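PDB 6PWK: GGDEF and EAL domain-containing protein from Vibrio cholerae O1 str. 2010EL-1786, which binds cyclic di-GMP and probably acts as a receptor that couples this second messenger to the control of large adhesins and biofilm formation. Local coordinates for residues Thr149-Leu152 with Ser153-Asp156; Gly171-Ser174 with Ser175-Lys179; Asp344-Glu348 with Phe349-Tyr353; Arg378-Asn382 with Leu383-Thr387. One frame throughout, in Å; residues are numbered along the deposited sequence.

Interaction 1 (Thr149-Leu152 with Ser153-Asp156); sequences TTLL and SLLD. With C2E (9,9'-[(2R,3R,3aS,5S,7aR,9R,10R,10aS,12S,14aR)-3,5,10,12-tetrahydroxy-5,12-dioxidooctahydro-2H,7H-difuro[3,2-d:3',2'-j][1,3,7,9,2,8]tetraoxadiphosphacyclododecine-2,9-diyl]bis(2-amino-1,9-dihydro-6H-purin-6-one)), chain D.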
loop_
_atom_site.group_PDB
_atom_site.type_symbol
_atom_site.label_atom_id
_atom_site.label_comp_id
_atom_site.label_asym_id
_atom_site.label_seq_id
_atom_site.Cartn_x
_atom_site.Cartn_y
_atom_site.Cartn_z
ATOM N N THR A 149 26.816 -8.351 -1.251
ATOM C CA THR A 149 25.607 -8.570 -0.462
ATOM C C THR A 149 25.884 -8.409 1.025
ATOM O O THR A 149 25.004 -7.970 1.776
ATOM C CB THR A 149 25.031 -9.959 -0.739
ATOM O OG1 THR A 149 25.932 -10.958 -0.239
ATOM C CG2 THR A 149 24.836 -10.170 -2.232
ATOM N N THR A 150 27.094 -8.760 1.462
ATOM C CA THR A 150 27.462 -8.599 2.866
ATOM C C THR A 150 27.415 -7.134 3.282
ATOM O O THR A 150 26.838 -6.790 4.320
ATOM C CB THR A 150 28.856 -9.186 3.112
ATOM O OG1 THR A 150 28.799 -10.615 3.032
ATOM C CG2 THR A 150 29.381 -8.775 4.482
ATOM N N LEU A 151 28.021 -6.253 2.482
ATOM C CA LEU A 151 28.042 -4.838 2.838
ATOM C C LEU A 151 26.642 -4.236 2.819
ATOM O O LEU A 151 26.324 -3.371 3.644
ATOM C CB LEU A 151 28.969 -4.067 1.900
ATOM C CG LEU A 151 30.469 -4.190 2.177
ATOM C CD1 LEU A 151 31.230 -3.059 1.499
ATOM C CD2 LEU A 151 30.744 -4.205 3.673
ATOM N N LEU A 152 25.794 -4.673 1.886
ATOM C CA LEU A 152 24.421 -4.181 1.861
ATOM C C LEU A 152 23.654 -4.631 3.097
ATOM O O LEU A 152 22.837 -3.876 3.636
ATOM C CB LEU A 152 23.714 -4.646 0.586
ATOM C CG LEU A 152 24.256 -4.091 -0.734
ATOM C CD1 LEU A 152 23.498 -4.674 -1.920
ATOM C CD2 LEU A 152 24.194 -2.572 -0.749
ATOM N N SER A 153 23.903 -5.857 3.561
ATOM C CA SER A 153 23.283 -6.318 4.801
ATOM C C SER A 153 23.799 -5.531 6.000
ATOM O O SER A 153 23.015 -5.125 6.867
ATOM C CB SER A 153 23.538 -7.813 4.988
ATOM O OG SER A 153 22.869 -8.571 3.996
ATOM N N LEU A 154 25.114 -5.313 6.069
ATOM C CA LEU A 154 25.674 -4.476 7.124
ATOM C C LEU A 154 25.110 -3.064 7.059
ATOM O O LEU A 154 24.816 -2.454 8.093
ATOM C CB LEU A 154 27.198 -4.445 7.012
ATOM C CG LEU A 154 27.970 -5.658 7.524
ATOM C CD1 LEU A 154 29.303 -5.773 6.811
ATOM C CD2 LEU A 154 28.177 -5.544 9.023
ATOM N N LEU A 155 24.963 -2.528 5.846
ATOM C CA LEU A 155 24.403 -1.193 5.677
ATOM C C LEU A 155 22.963 -1.137 6.170
ATOM O O LEU A 155 22.533 -0.134 6.750
ATOM C CB LEU A 155 24.495 -0.793 4.204
ATOM C CG LEU A 155 24.798 0.647 3.791
ATOM C CD1 LEU A 155 25.762 1.312 4.749
ATOM C CD2 LEU A 155 25.366 0.663 2.381
ATOM N N ASP A 156 22.206 -2.219 5.961
ATOM C CA ASP A 156 20.807 -2.245 6.375
ATOM C C ASP A 156 20.681 -2.385 7.888
ATOM O O ASP A 156 19.823 -1.745 8.508
ATOM C CB ASP A 156 20.078 -3.386 5.664
ATOM C CG ASP A 156 18.575 -3.195 5.638
ATOM O OD1 ASP A 156 18.110 -2.067 5.900
ATOM O OD2 ASP A 156 17.858 -4.177 5.352
HETATM P P1 C2E D . 17.010 -8.983 1.727
HETATM O O2P C2E D . 15.806 -8.082 1.608
HETATM O O1P C2E D . 16.493 -10.180 2.464
HETATM O "O5'" C2E D . 17.505 -9.629 0.313
HETATM C "C5'" C2E D . 18.222 -10.822 0.319
HETATM C "C4'" C2E D . 18.493 -11.052 -1.186
HETATM O "O4'" C2E D . 17.353 -11.155 -1.811
HETATM C "C3'" C2E D . 19.015 -9.702 -1.719
HETATM O "O3'" C2E D . 20.354 -9.593 -1.615
HETATM C "C2'" C2E D . 18.560 -9.677 -3.192
HETATM O "O2'" C2E D . 19.656 -10.158 -4.081
HETATM C "C1'" C2E D . 17.599 -10.559 -3.289
HETATM N N9 C2E D . 16.399 -10.021 -3.880
HETATM C C8 C2E D . 16.014 -9.372 -2.753
HETATM N N7 C2E D . 14.852 -8.741 -3.056
HETATM C C5 C2E D . 14.530 -9.002 -4.327
HETATM C C6 C2E D . 13.358 -8.594 -5.253
HETATM O O6 C2E D . 12.478 -7.895 -4.875
HETATM N N1 C2E D . 13.295 -9.054 -6.615
HETATM C C2 C2E D . 14.337 -9.910 -7.139
HETATM N N2 C2E D . 14.378 -10.435 -8.500
HETATM N N3 C2E D . 15.426 -10.278 -6.247
HETATM C C4 C2E D . 15.497 -9.806 -4.832
HETATM P P11 C2E D . 20.883 -8.040 -1.908
HETATM O O21 C2E D . 20.293 -7.274 -3.071
HETATM O O11 C2E D . 22.336 -8.171 -2.271
HETATM O O5A C2E D . 20.876 -7.324 -0.415
HETATM C C5A C2E D . 20.917 -8.188 0.690
HETATM C C4A C2E D . 20.550 -7.417 1.892
HETATM O O4A C2E D . 21.046 -6.205 1.837
HETATM C C3A C2E D . 18.878 -7.254 1.927
HETATM O O3A C2E D . 18.237 -8.392 2.666
HETATM C C2A C2E D . 18.658 -6.215 2.522
HETATM O O2A C2E D . 18.607 -6.503 4.000
HETATM C C1A C2E D . 19.910 -5.254 2.147
HETATM N N91 C2E D . 19.645 -4.468 1.123
HETATM C C81 C2E D . 19.828 -4.694 -0.189
HETATM N N71 C2E D . 19.422 -3.585 -0.830
HETATM C C51 C2E D . 19.006 -2.704 0.077
HETATM C C61 C2E D . 18.444 -1.291 -0.049
HETATM O O61 C2E D . 18.329 -0.829 -1.126
HETATM N N11 C2E D . 18.058 -0.526 1.100
HETATM C C21 C2E D . 18.201 -1.097 2.412
HETATM N N21 C2E D . 17.812 -0.335 3.592
HETATM N N31 C2E D . 18.742 -2.454 2.522
HETATM C C41 C2E D . 19.143 -3.246 1.313
#
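S153 turns its hydroxyl back onto the carbonyl of T149, one helical turn earlier. Its OG lies beside its own backbone N and opposite the carbonyl carbon (chi1 -67°), which aims the oxygen at the preceding turn. OG donates a hydrogen bond to T149 O at 3.1 Å. S153 N donates to the same T149 O at 3.0 Å. The two donors come from opposite faces of the carbonyl plane, so two bonds grip this one oxygen.

Beside it, T150 and L154 run side by side and point the same way. T150 CG2 rests 3.8 Å from L154 CD1. L151 slants across L154, and its CD2 touches the same CD1 methyl at 3.8 Å. The hydroxyl of T150 takes no part and bonds to S147.

Another side of this helix faces the bound cyclic di-GMP. D156 spreads its carboxylate between a base and a ribose of the ligand. OD1 of D156 accepts from the guanine amino group N21 at 2.9 Å, with a fairly straight N-H...O angle of 160°. OD2 of D156 accepts from the ribose hydroxyl O2A at 2.8 Å. K184 makes a salt bridge to OD2, which probably steadies the charge. L152 CB and the S153 hydroxyl border the same ribose.

The segment belongs to helix 148-164 of the GGDEF domain, the crossover helix between parallel strands 136-142 and 171-174. L155 packs down on V140, V47 and I49 of the sheet. L151 leans on W38 and L39 of helix 28-41.

Interaction 2 (Gly171-Ser174 with Ser175-Lys179); sequences GFIS and SDTDK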
loop_
_atom_site.group_PDB
_atom_site.type_symbol
_atom_site.label_atom_id
_atom_site.label_comp_id
_atom_site.label_asym_id
_atom_site.label_seq_id
_atom_site.Cartn_x
_atom_site.Cartn_y
_atom_site.Cartn_z
ATOM N N GLY A 171 24.186 5.354 12.898
ATOM C CA GLY A 171 24.480 3.999 13.316
ATOM C C GLY A 171 25.750 3.497 12.655
ATOM O O GLY A 171 25.849 3.461 11.428
ATOM N N PHE A 172 26.719 3.113 13.481
ATOM C CA PHE A 172 28.032 2.675 13.019
ATOM C C PHE A 172 28.218 1.197 13.325
ATOM O O PHE A 172 28.075 0.775 14.477
ATOM C CB PHE A 172 29.145 3.494 13.676
ATOM C CG PHE A 172 30.513 3.259 13.084
ATOM C CD1 PHE A 172 31.267 2.152 13.448
ATOM C CD2 PHE A 172 31.051 4.156 12.177
ATOM C CE1 PHE A 172 32.519 1.941 12.905
ATOM C CE2 PHE A 172 32.302 3.950 11.632
ATOM C CZ PHE A 172 33.038 2.842 11.997
ATOM N N ILE A 173 28.539 0.419 12.294
ATOM C CA ILE A 173 28.926 -0.980 12.432
ATOM C C ILE A 173 30.185 -1.195 11.606
ATOM O O ILE A 173 30.242 -0.785 10.444
ATOM C CB ILE A 173 27.814 -1.941 11.969
ATOM C CG1 ILE A 173 26.531 -1.721 12.771
ATOM C CG2 ILE A 173 28.267 -3.386 12.094
ATOM C CD1 ILE A 173 25.418 -2.687 12.410
ATOM N N SER A 174 31.191 -1.828 12.196
ATOM C CA SER A 174 32.402 -2.159 11.460
ATOM C C SER A 174 32.264 -3.547 10.849
ATOM O O SER A 174 31.643 -4.438 11.431
ATOM C CB SER A 174 33.627 -2.097 12.372
ATOM O OG SER A 174 34.805 -2.430 11.659
ATOM N N SER A 175 32.848 -3.724 9.659
ATOM C CA SER A 175 32.689 -4.983 8.935
ATOM C C SER A 175 33.290 -6.165 9.685
ATOM O O SER A 175 32.946 -7.315 9.388
ATOM C CB SER A 175 33.321 -4.883 7.546
ATOM O OG SER A 175 34.683 -5.274 7.579
ATOM N N ASP A 176 34.175 -5.913 10.645
ATOM C CA ASP A 176 34.803 -6.964 11.431
ATOM C C ASP A 176 34.013 -7.314 12.686
ATOM O O ASP A 176 34.504 -8.090 13.514
ATOM C CB ASP A 176 36.232 -6.556 11.808
ATOM C CG ASP A 176 36.299 -5.188 12.475
ATOM O OD1 ASP A 176 35.253 -4.695 12.943
ATOM O OD2 ASP A 176 37.401 -4.602 12.526
ATOM N N THR A 177 32.809 -6.766 12.843
ATOM C CA THR A 177 32.057 -6.930 14.080
ATOM C C THR A 177 31.718 -8.395 14.328
ATOM O O THR A 177 31.540 -9.187 13.396
ATOM C CB THR A 177 30.769 -6.102 14.039
ATOM O OG1 THR A 177 30.087 -6.215 15.294
ATOM C CG2 THR A 177 29.846 -6.590 12.927
ATOM N N ASP A 178 31.652 -8.756 15.608
ATOM C CA ASP A 178 31.183 -10.078 16.001
ATOM C C ASP A 178 29.666 -10.163 16.063
ATOM O O ASP A 178 29.130 -11.264 16.225
ATOM C CB ASP A 178 31.772 -10.469 17.360
ATOM C CG ASP A 178 33.256 -10.771 17.288
ATOM O OD1 ASP A 178 33.742 -11.129 16.194
ATOM O OD2 ASP A 178 33.935 -10.658 18.330
ATOM N N LYS A 179 28.971 -9.033 15.937
ATOM C CA LYS A 179 27.517 -9.031 15.982
ATOM C C LYS A 179 26.939 -9.778 14.787
ATOM O O LYS A 179 27.501 -9.776 13.689
ATOM C CB LYS A 179 26.982 -7.598 16.007
ATOM C CG LYS A 179 27.223 -6.870 17.319
ATOM C CD LYS A 179 26.541 -5.510 17.340
ATOM C CE LYS A 179 27.142 -4.567 16.309
ATOM N NZ LYS A 179 26.504 -3.221 16.349
#
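I173 and T177 touch across a type I beta turn, S174 to T177, which takes the chain out of edge strand 171-174 of the GGDEF sheet. From CB, the I173 side chain forks. The CG2 branch meets T177 CG2 at 3.7 Å, the two side chains meeting at a slant. The other branch diverges from it, and I173 CG1 passes K179 NZ at 3.9 Å. CD1, at the tip, also lies near this ammonium group. The I173 side chain further packs on L154 and A158 of helix 148-164. K179 NZ is also close to the like-charged K161.

The turn is closed by T177 N, which donates to S174 O at 3.0 Å. The donor stands well above the carbonyl plane, 51° out of it. The S174 hydroxyl adds a second link: OG donates to D176 OD1 at 2.6 Å. It meets the carboxylate from above its plane. S174 OG is trans to its own backbone N (chi1 180°), which carries it over the turn to D176. K143 NZ bonds to the same hydroxyl, so S174 OG joins an ammonium and a carboxylate. S175 OG bonds to the backbone N of K143.

An ST turn follows directly: T177 OG1 accepts from K179 N at 3.1 Å, nearly straight at 167°.

Interaction 3 (Asp344-Glu348 with Phe349-Tyr353); sequences DYINE and FRPKY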
loop_
_atom_site.group_PDB
_atom_site.type_symbol
_atom_site.label_atom_id
_atom_site.label_comp_id
_atom_site.label_asym_id
_atom_site.label_seq_id
_atom_site.Cartn_x
_atom_site.Cartn_y
_atom_site.Cartn_z
ATOM N N ASP A 344 -1.989 16.649 18.570
ATOM C CA ASP A 344 -3.391 16.875 18.892
ATOM C C ASP A 344 -4.235 15.617 18.748
ATOM O O ASP A 344 -5.435 15.657 19.032
ATOM C CB ASP A 344 -3.965 17.992 18.014
ATOM C CG ASP A 344 -3.944 17.643 16.539
ATOM O OD1 ASP A 344 -3.122 16.795 16.135
ATOM O OD2 ASP A 344 -4.748 18.227 15.781
ATOM N N TYR A 345 -3.636 14.506 18.313
ATOM C CA TYR A 345 -4.349 13.236 18.239
ATOM C C TYR A 345 -4.841 12.782 19.605
ATOM O O TYR A 345 -5.790 11.995 19.683
ATOM C CB TYR A 345 -3.443 12.168 17.631
ATOM C CG TYR A 345 -2.205 11.883 18.458
ATOM C CD1 TYR A 345 -2.215 10.910 19.454
ATOM C CD2 TYR A 345 -1.028 12.590 18.248
ATOM C CE1 TYR A 345 -1.090 10.649 20.211
ATOM C CE2 TYR A 345 0.102 12.335 19.001
ATOM C CZ TYR A 345 0.064 11.363 19.980
ATOM O OH TYR A 345 1.183 11.102 20.735
ATOM N N ILE A 346 -4.201 13.252 20.678
ATOM C CA ILE A 346 -4.596 12.869 22.030
ATOM C C ILE A 346 -6.046 13.244 22.291
ATOM O O ILE A 346 -6.800 12.483 22.909
ATOM C CB ILE A 346 -3.662 13.532 23.056
ATOM C CG1 ILE A 346 -2.207 13.197 22.749
ATOM C CG2 ILE A 346 -4.021 13.104 24.459
ATOM C CD1 ILE A 346 -1.261 14.214 23.304
ATOM N N ASN A 347 -6.456 14.430 21.836
ATOM C CA ASN A 347 -7.815 14.893 22.087
ATOM C C ASN A 347 -8.839 13.989 21.413
ATOM O O ASN A 347 -9.921 13.746 21.960
ATOM C CB ASN A 347 -7.966 16.336 21.608
ATOM C CG ASN A 347 -9.209 17.006 22.157
ATOM O OD1 ASN A 347 -9.676 16.677 23.247
ATOM N ND2 ASN A 347 -9.752 17.956 21.402
ATOM N N GLU A 348 -8.513 13.473 20.226
ATOM C CA GLU A 348 -9.458 12.618 19.515
ATOM C C GLU A 348 -9.439 11.190 20.050
ATOM O O GLU A 348 -10.498 10.582 20.234
ATOM C CB GLU A 348 -9.154 12.625 18.015
ATOM C CG GLU A 348 -10.156 11.829 17.188
ATOM C CD GLU A 348 -9.634 11.477 15.808
ATOM O OE1 GLU A 348 -10.457 11.317 14.881
ATOM O OE2 GLU A 348 -8.402 11.353 15.651
ATOM N N PHE A 349 -8.252 10.645 20.316
ATOM C CA PHE A 349 -8.129 9.241 20.687
ATOM C C PHE A 349 -8.340 8.984 22.175
ATOM O O PHE A 349 -8.842 7.914 22.538
ATOM C CB PHE A 349 -6.757 8.705 20.268
ATOM C CG PHE A 349 -6.634 8.444 18.792
ATOM C CD1 PHE A 349 -6.313 9.467 17.916
ATOM C CD2 PHE A 349 -6.836 7.172 18.282
ATOM C CE1 PHE A 349 -6.198 9.228 16.558
ATOM C CE2 PHE A 349 -6.722 6.925 16.925
ATOM C CZ PHE A 349 -6.404 7.955 16.062
ATOM N N ARG A 350 -7.972 9.931 23.039
ATOM C CA ARG A 350 -8.095 9.781 24.485
ATOM C C ARG A 350 -7.436 8.493 24.976
ATOM O O ARG A 350 -8.120 7.586 25.451
ATOM C CB ARG A 350 -9.563 9.795 24.913
ATOM C CG ARG A 350 -10.300 11.103 24.674
ATOM C CD ARG A 350 -10.014 12.107 25.769
ATOM N NE ARG A 350 -11.102 13.071 25.908
ATOM C CZ ARG A 350 -11.237 14.156 25.155
ATOM N NH1 ARG A 350 -10.351 14.422 24.204
ATOM N NH2 ARG A 350 -12.257 14.981 25.352
ATOM N N PRO A 351 -6.111 8.376 24.889
ATOM C CA PRO A 351 -5.450 7.157 25.368
ATOM C C PRO A 351 -5.542 7.043 26.879
ATOM O O PRO A 351 -5.705 8.029 27.601
ATOM C CB PRO A 351 -4.003 7.330 24.906
ATOM C CG PRO A 351 -3.812 8.802 24.822
ATOM C CD PRO A 351 -5.137 9.365 24.381
ATOM N N LYS A 352 -5.438 5.800 27.358
ATOM C CA LYS A 352 -5.459 5.566 28.798
ATOM C C LYS A 352 -4.229 6.162 29.470
ATOM O O LYS A 352 -4.313 6.673 30.592
ATOM C CB LYS A 352 -5.554 4.067 29.088
ATOM C CG LYS A 352 -5.685 3.723 30.565
ATOM C CD LYS A 352 -5.816 2.222 30.774
ATOM C CE LYS A 352 -6.195 1.894 32.209
ATOM N NZ LYS A 352 -6.454 0.440 32.398
ATOM N N TYR A 353 -3.084 6.112 28.796
ATOM C CA TYR A 353 -1.851 6.659 29.338
ATOM C C TYR A 353 -0.990 7.178 28.198
ATOM O O TYR A 353 -1.253 6.920 27.021
ATOM C CB TYR A 353 -1.083 5.616 30.156
ATOM C CG TYR A 353 -0.598 4.435 29.347
ATOM C CD1 TYR A 353 0.652 4.448 28.742
ATOM C CD2 TYR A 353 -1.389 3.304 29.193
ATOM C CE1 TYR A 353 1.100 3.370 28.001
ATOM C CE2 TYR A 353 -0.948 2.220 28.455
ATOM C CZ TYR A 353 0.296 2.258 27.862
ATOM O OH TYR A 353 0.739 1.182 27.128
#
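Y345 and F349 meet through two different first torsions. Y345 CG is tucked between its backbone N and carbonyl carbon (chi1 62°), while F349 CG lies beside its backbone N (chi1 -76°). Y345 CB then touches F349 CD1 at 4.0 Å. Y345 O lies at the edge of the F349 ring, in its plane. The same oxygen accepts from F349 N at 2.9 Å, nearly in line with the C=O bond.

E348 runs extended alongside F349. Its carboxylate stands almost upright to the ring, planes 81° apart, with OE2 near CE1. OE1 of E348 makes a salt bridge to R285 of the second subunit.

R350 has positive phi and ends the helix. Its backbone N still donates to I346 O at 2.8 Å. I346 CG2 meets P351 CD at 3.9 Å just beyond. The R350 guanidinium lies beside the N347 amide, but its placement is doubtful.

The short helix 345-349 lies on the connection from strand 330-336 to strand 353-356, which pair in parallel in the EAL barrel. Y345 packs on V333 and Y336 of the first strand. Y353 begins the second, and its hydroxyl bonds to E304, a magnesium ligand. I346 and P351 both lean on I385, just before strand 386-389.

Interaction 4 (Arg378-Asn382 with Leu383-Thr387); sequences RTAHN and LGITT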
loop_
_atom_site.group_PDB
_atom_site.type_symbol
_atom_site.label_atom_id
_atom_site.label_comp_id
_atom_site.label_asym_id
_atom_site.label_seq_id
_atom_site.Cartn_x
_atom_site.Cartn_y
_atom_site.Cartn_z
ATOM N N ARG A 378 1.002 18.691 30.987
ATOM C CA ARG A 378 -0.283 19.275 31.358
ATOM C C ARG A 378 -1.395 18.774 30.447
ATOM O O ARG A 378 -2.481 18.414 30.915
ATOM C CB ARG A 378 -0.206 20.802 31.299
ATOM C CG ARG A 378 0.161 21.486 32.604
ATOM C CD ARG A 378 -0.326 22.928 32.584
ATOM N NE ARG A 378 0.158 23.709 33.717
ATOM C CZ ARG A 378 1.219 24.508 33.671
ATOM N NH1 ARG A 378 1.908 24.630 32.545
ATOM N NH2 ARG A 378 1.590 25.187 34.748
ATOM N N THR A 379 -1.137 18.750 29.136
ATOM C CA THR A 379 -2.159 18.364 28.167
ATOM C C THR A 379 -2.743 16.992 28.480
ATOM O O THR A 379 -3.960 16.789 28.393
ATOM C CB THR A 379 -1.569 18.387 26.754
ATOM O OG1 THR A 379 -1.221 19.731 26.403
ATOM C CG2 THR A 379 -2.565 17.844 25.741
ATOM N N ALA A 380 -1.892 16.040 28.866
ATOM C CA ALA A 380 -2.381 14.703 29.185
ATOM C C ALA A 380 -3.165 14.701 30.492
ATOM O O ALA A 380 -4.265 14.140 30.567
ATOM C CB ALA A 380 -1.213 13.720 29.248
ATOM N N HIS A 381 -2.619 15.330 31.535
ATOM C CA HIS A 381 -3.285 15.317 32.835
ATOM C C HIS A 381 -4.580 16.116 32.810
ATOM O O HIS A 381 -5.563 15.730 33.452
ATOM C CB HIS A 381 -2.348 15.857 33.912
ATOM C CG HIS A 381 -1.217 14.935 34.241
ATOM N ND1 HIS A 381 0.097 15.349 34.263
ATOM C CD2 HIS A 381 -1.204 13.620 34.563
ATOM C CE1 HIS A 381 0.871 14.329 34.582
ATOM N NE2 HIS A 381 0.108 13.268 34.770
ATOM N N ASN A 382 -4.601 17.239 32.083
ATOM C CA ASN A 382 -5.832 18.014 31.967
ATOM C C ASN A 382 -6.951 17.187 31.352
ATOM O O ASN A 382 -8.126 17.389 31.679
ATOM C CB ASN A 382 -5.589 19.278 31.140
ATOM C CG ASN A 382 -4.715 20.288 31.858
ATOM O OD1 ASN A 382 -4.598 20.265 33.085
ATOM N ND2 ASN A 382 -4.101 21.188 31.097
ATOM N N LEU A 383 -6.609 16.255 30.466
ATOM C CA LEU A 383 -7.568 15.318 29.900
ATOM C C LEU A 383 -7.751 14.073 30.759
ATOM O O LEU A 383 -8.475 13.160 30.349
ATOM C CB LEU A 383 -7.137 14.913 28.488
ATOM C CG LEU A 383 -7.367 15.959 27.397
ATOM C CD1 LEU A 383 -6.414 15.744 26.235
ATOM C CD2 LEU A 383 -8.809 15.907 26.922
ATOM N N GLY A 384 -7.120 14.016 31.929
ATOM C CA GLY A 384 -7.235 12.850 32.785
ATOM C C GLY A 384 -6.466 11.647 32.294
ATOM O O GLY A 384 -6.888 10.509 32.527
ATOM N N ILE A 385 -5.340 11.864 31.621
ATOM C CA ILE A 385 -4.539 10.796 31.038
ATOM C C ILE A 385 -3.273 10.630 31.865
ATOM O O ILE A 385 -2.563 11.607 32.135
ATOM C CB ILE A 385 -4.209 11.088 29.566
ATOM C CG1 ILE A 385 -5.500 11.130 28.748
ATOM C CG2 ILE A 385 -3.242 10.055 29.011
ATOM C CD1 ILE A 385 -5.303 11.552 27.323
ATOM N N THR A 386 -2.992 9.392 32.266
ATOM C CA THR A 386 -1.817 9.106 33.075
ATOM C C THR A 386 -0.549 9.296 32.251
ATOM O O THR A 386 -0.450 8.807 31.122
ATOM C CB THR A 386 -1.888 7.678 33.616
ATOM O OG1 THR A 386 -3.105 7.500 34.350
ATOM C CG2 THR A 386 -0.707 7.390 34.524
ATOM N N THR A 387 0.422 10.011 32.811
ATOM C CA THR A 387 1.718 10.194 32.174
ATOM C C THR A 387 2.739 9.258 32.806
ATOM O O THR A 387 2.774 9.093 34.029
ATOM C CB THR A 387 2.204 11.639 32.295
ATOM O OG1 THR A 387 2.399 11.964 33.676
ATOM C CG2 THR A 387 1.189 12.592 31.687
#
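T387 lays its methyl over one face of the H381 ring in a CH-pi contact. CG2 of T387 is 3.6 Å from the centroid of the H381 ring, 25° off the ring normal. It sits toward the rim, and the two side chains cross at about a right angle. The same T387 CG2 also meets A380 CB at 3.6 Å, so this methyl is shared by two residues of the helix end. A380 CB has a further apolar neighbour in I385 CB at 4.0 Å.

The torsion of T387 sets up both methyl contacts. Its OG1 lies between the backbone N and the carbonyl carbon (chi1 63°), which leaves CG2 beside N. OG1 also receives a weak hydrogen bond from the backbone N of E407.

The backbone turn places I385 beside the helix. I385 N donates to A380 O at 2.7 Å, and G384 N donates to H381 O at 2.8 Å. Both donors stand above the carbonyl planes. L383 N makes weak bonds to T379 O and A380 O. G384 has positive phi and is the first residue to leave the helical conformation.

Further out, V354 of the neighbouring strand packs against A380, I385 and T387. L383 reaches I346, N347 and R350.

This is a Schellman motif with its apolar contact between A380 and I385. It ends helix 367-382 and leads into strand 386-389, completing a beta-alpha-beta unit of the EAL barrel that starts at strand 353-356.

Interactions 1 and 2 belong to one beta-alpha-beta unit of the GGDEF region and touch, L154 CD2 lying 3.8 Å from I173 CG2. Interactions 3 and 4 touch in the EAL barrel, where I346 CG2 is 3.5 Å from I385 CD1. The two pairs lie on opposite sides of the chain's centre; interactions 1 and 3 are centred about 40 Å apart. Interaction 1 is buried and hydrogen-bonds the ligand through D156. Interaction 2 is a surface turn, held mainly by polar bonds. Interactions 3 and 4 are partly buried helix ends: each has positive phi, but only interaction 4 is a Schellman motif. Interaction 3 alone reaches the second subunit.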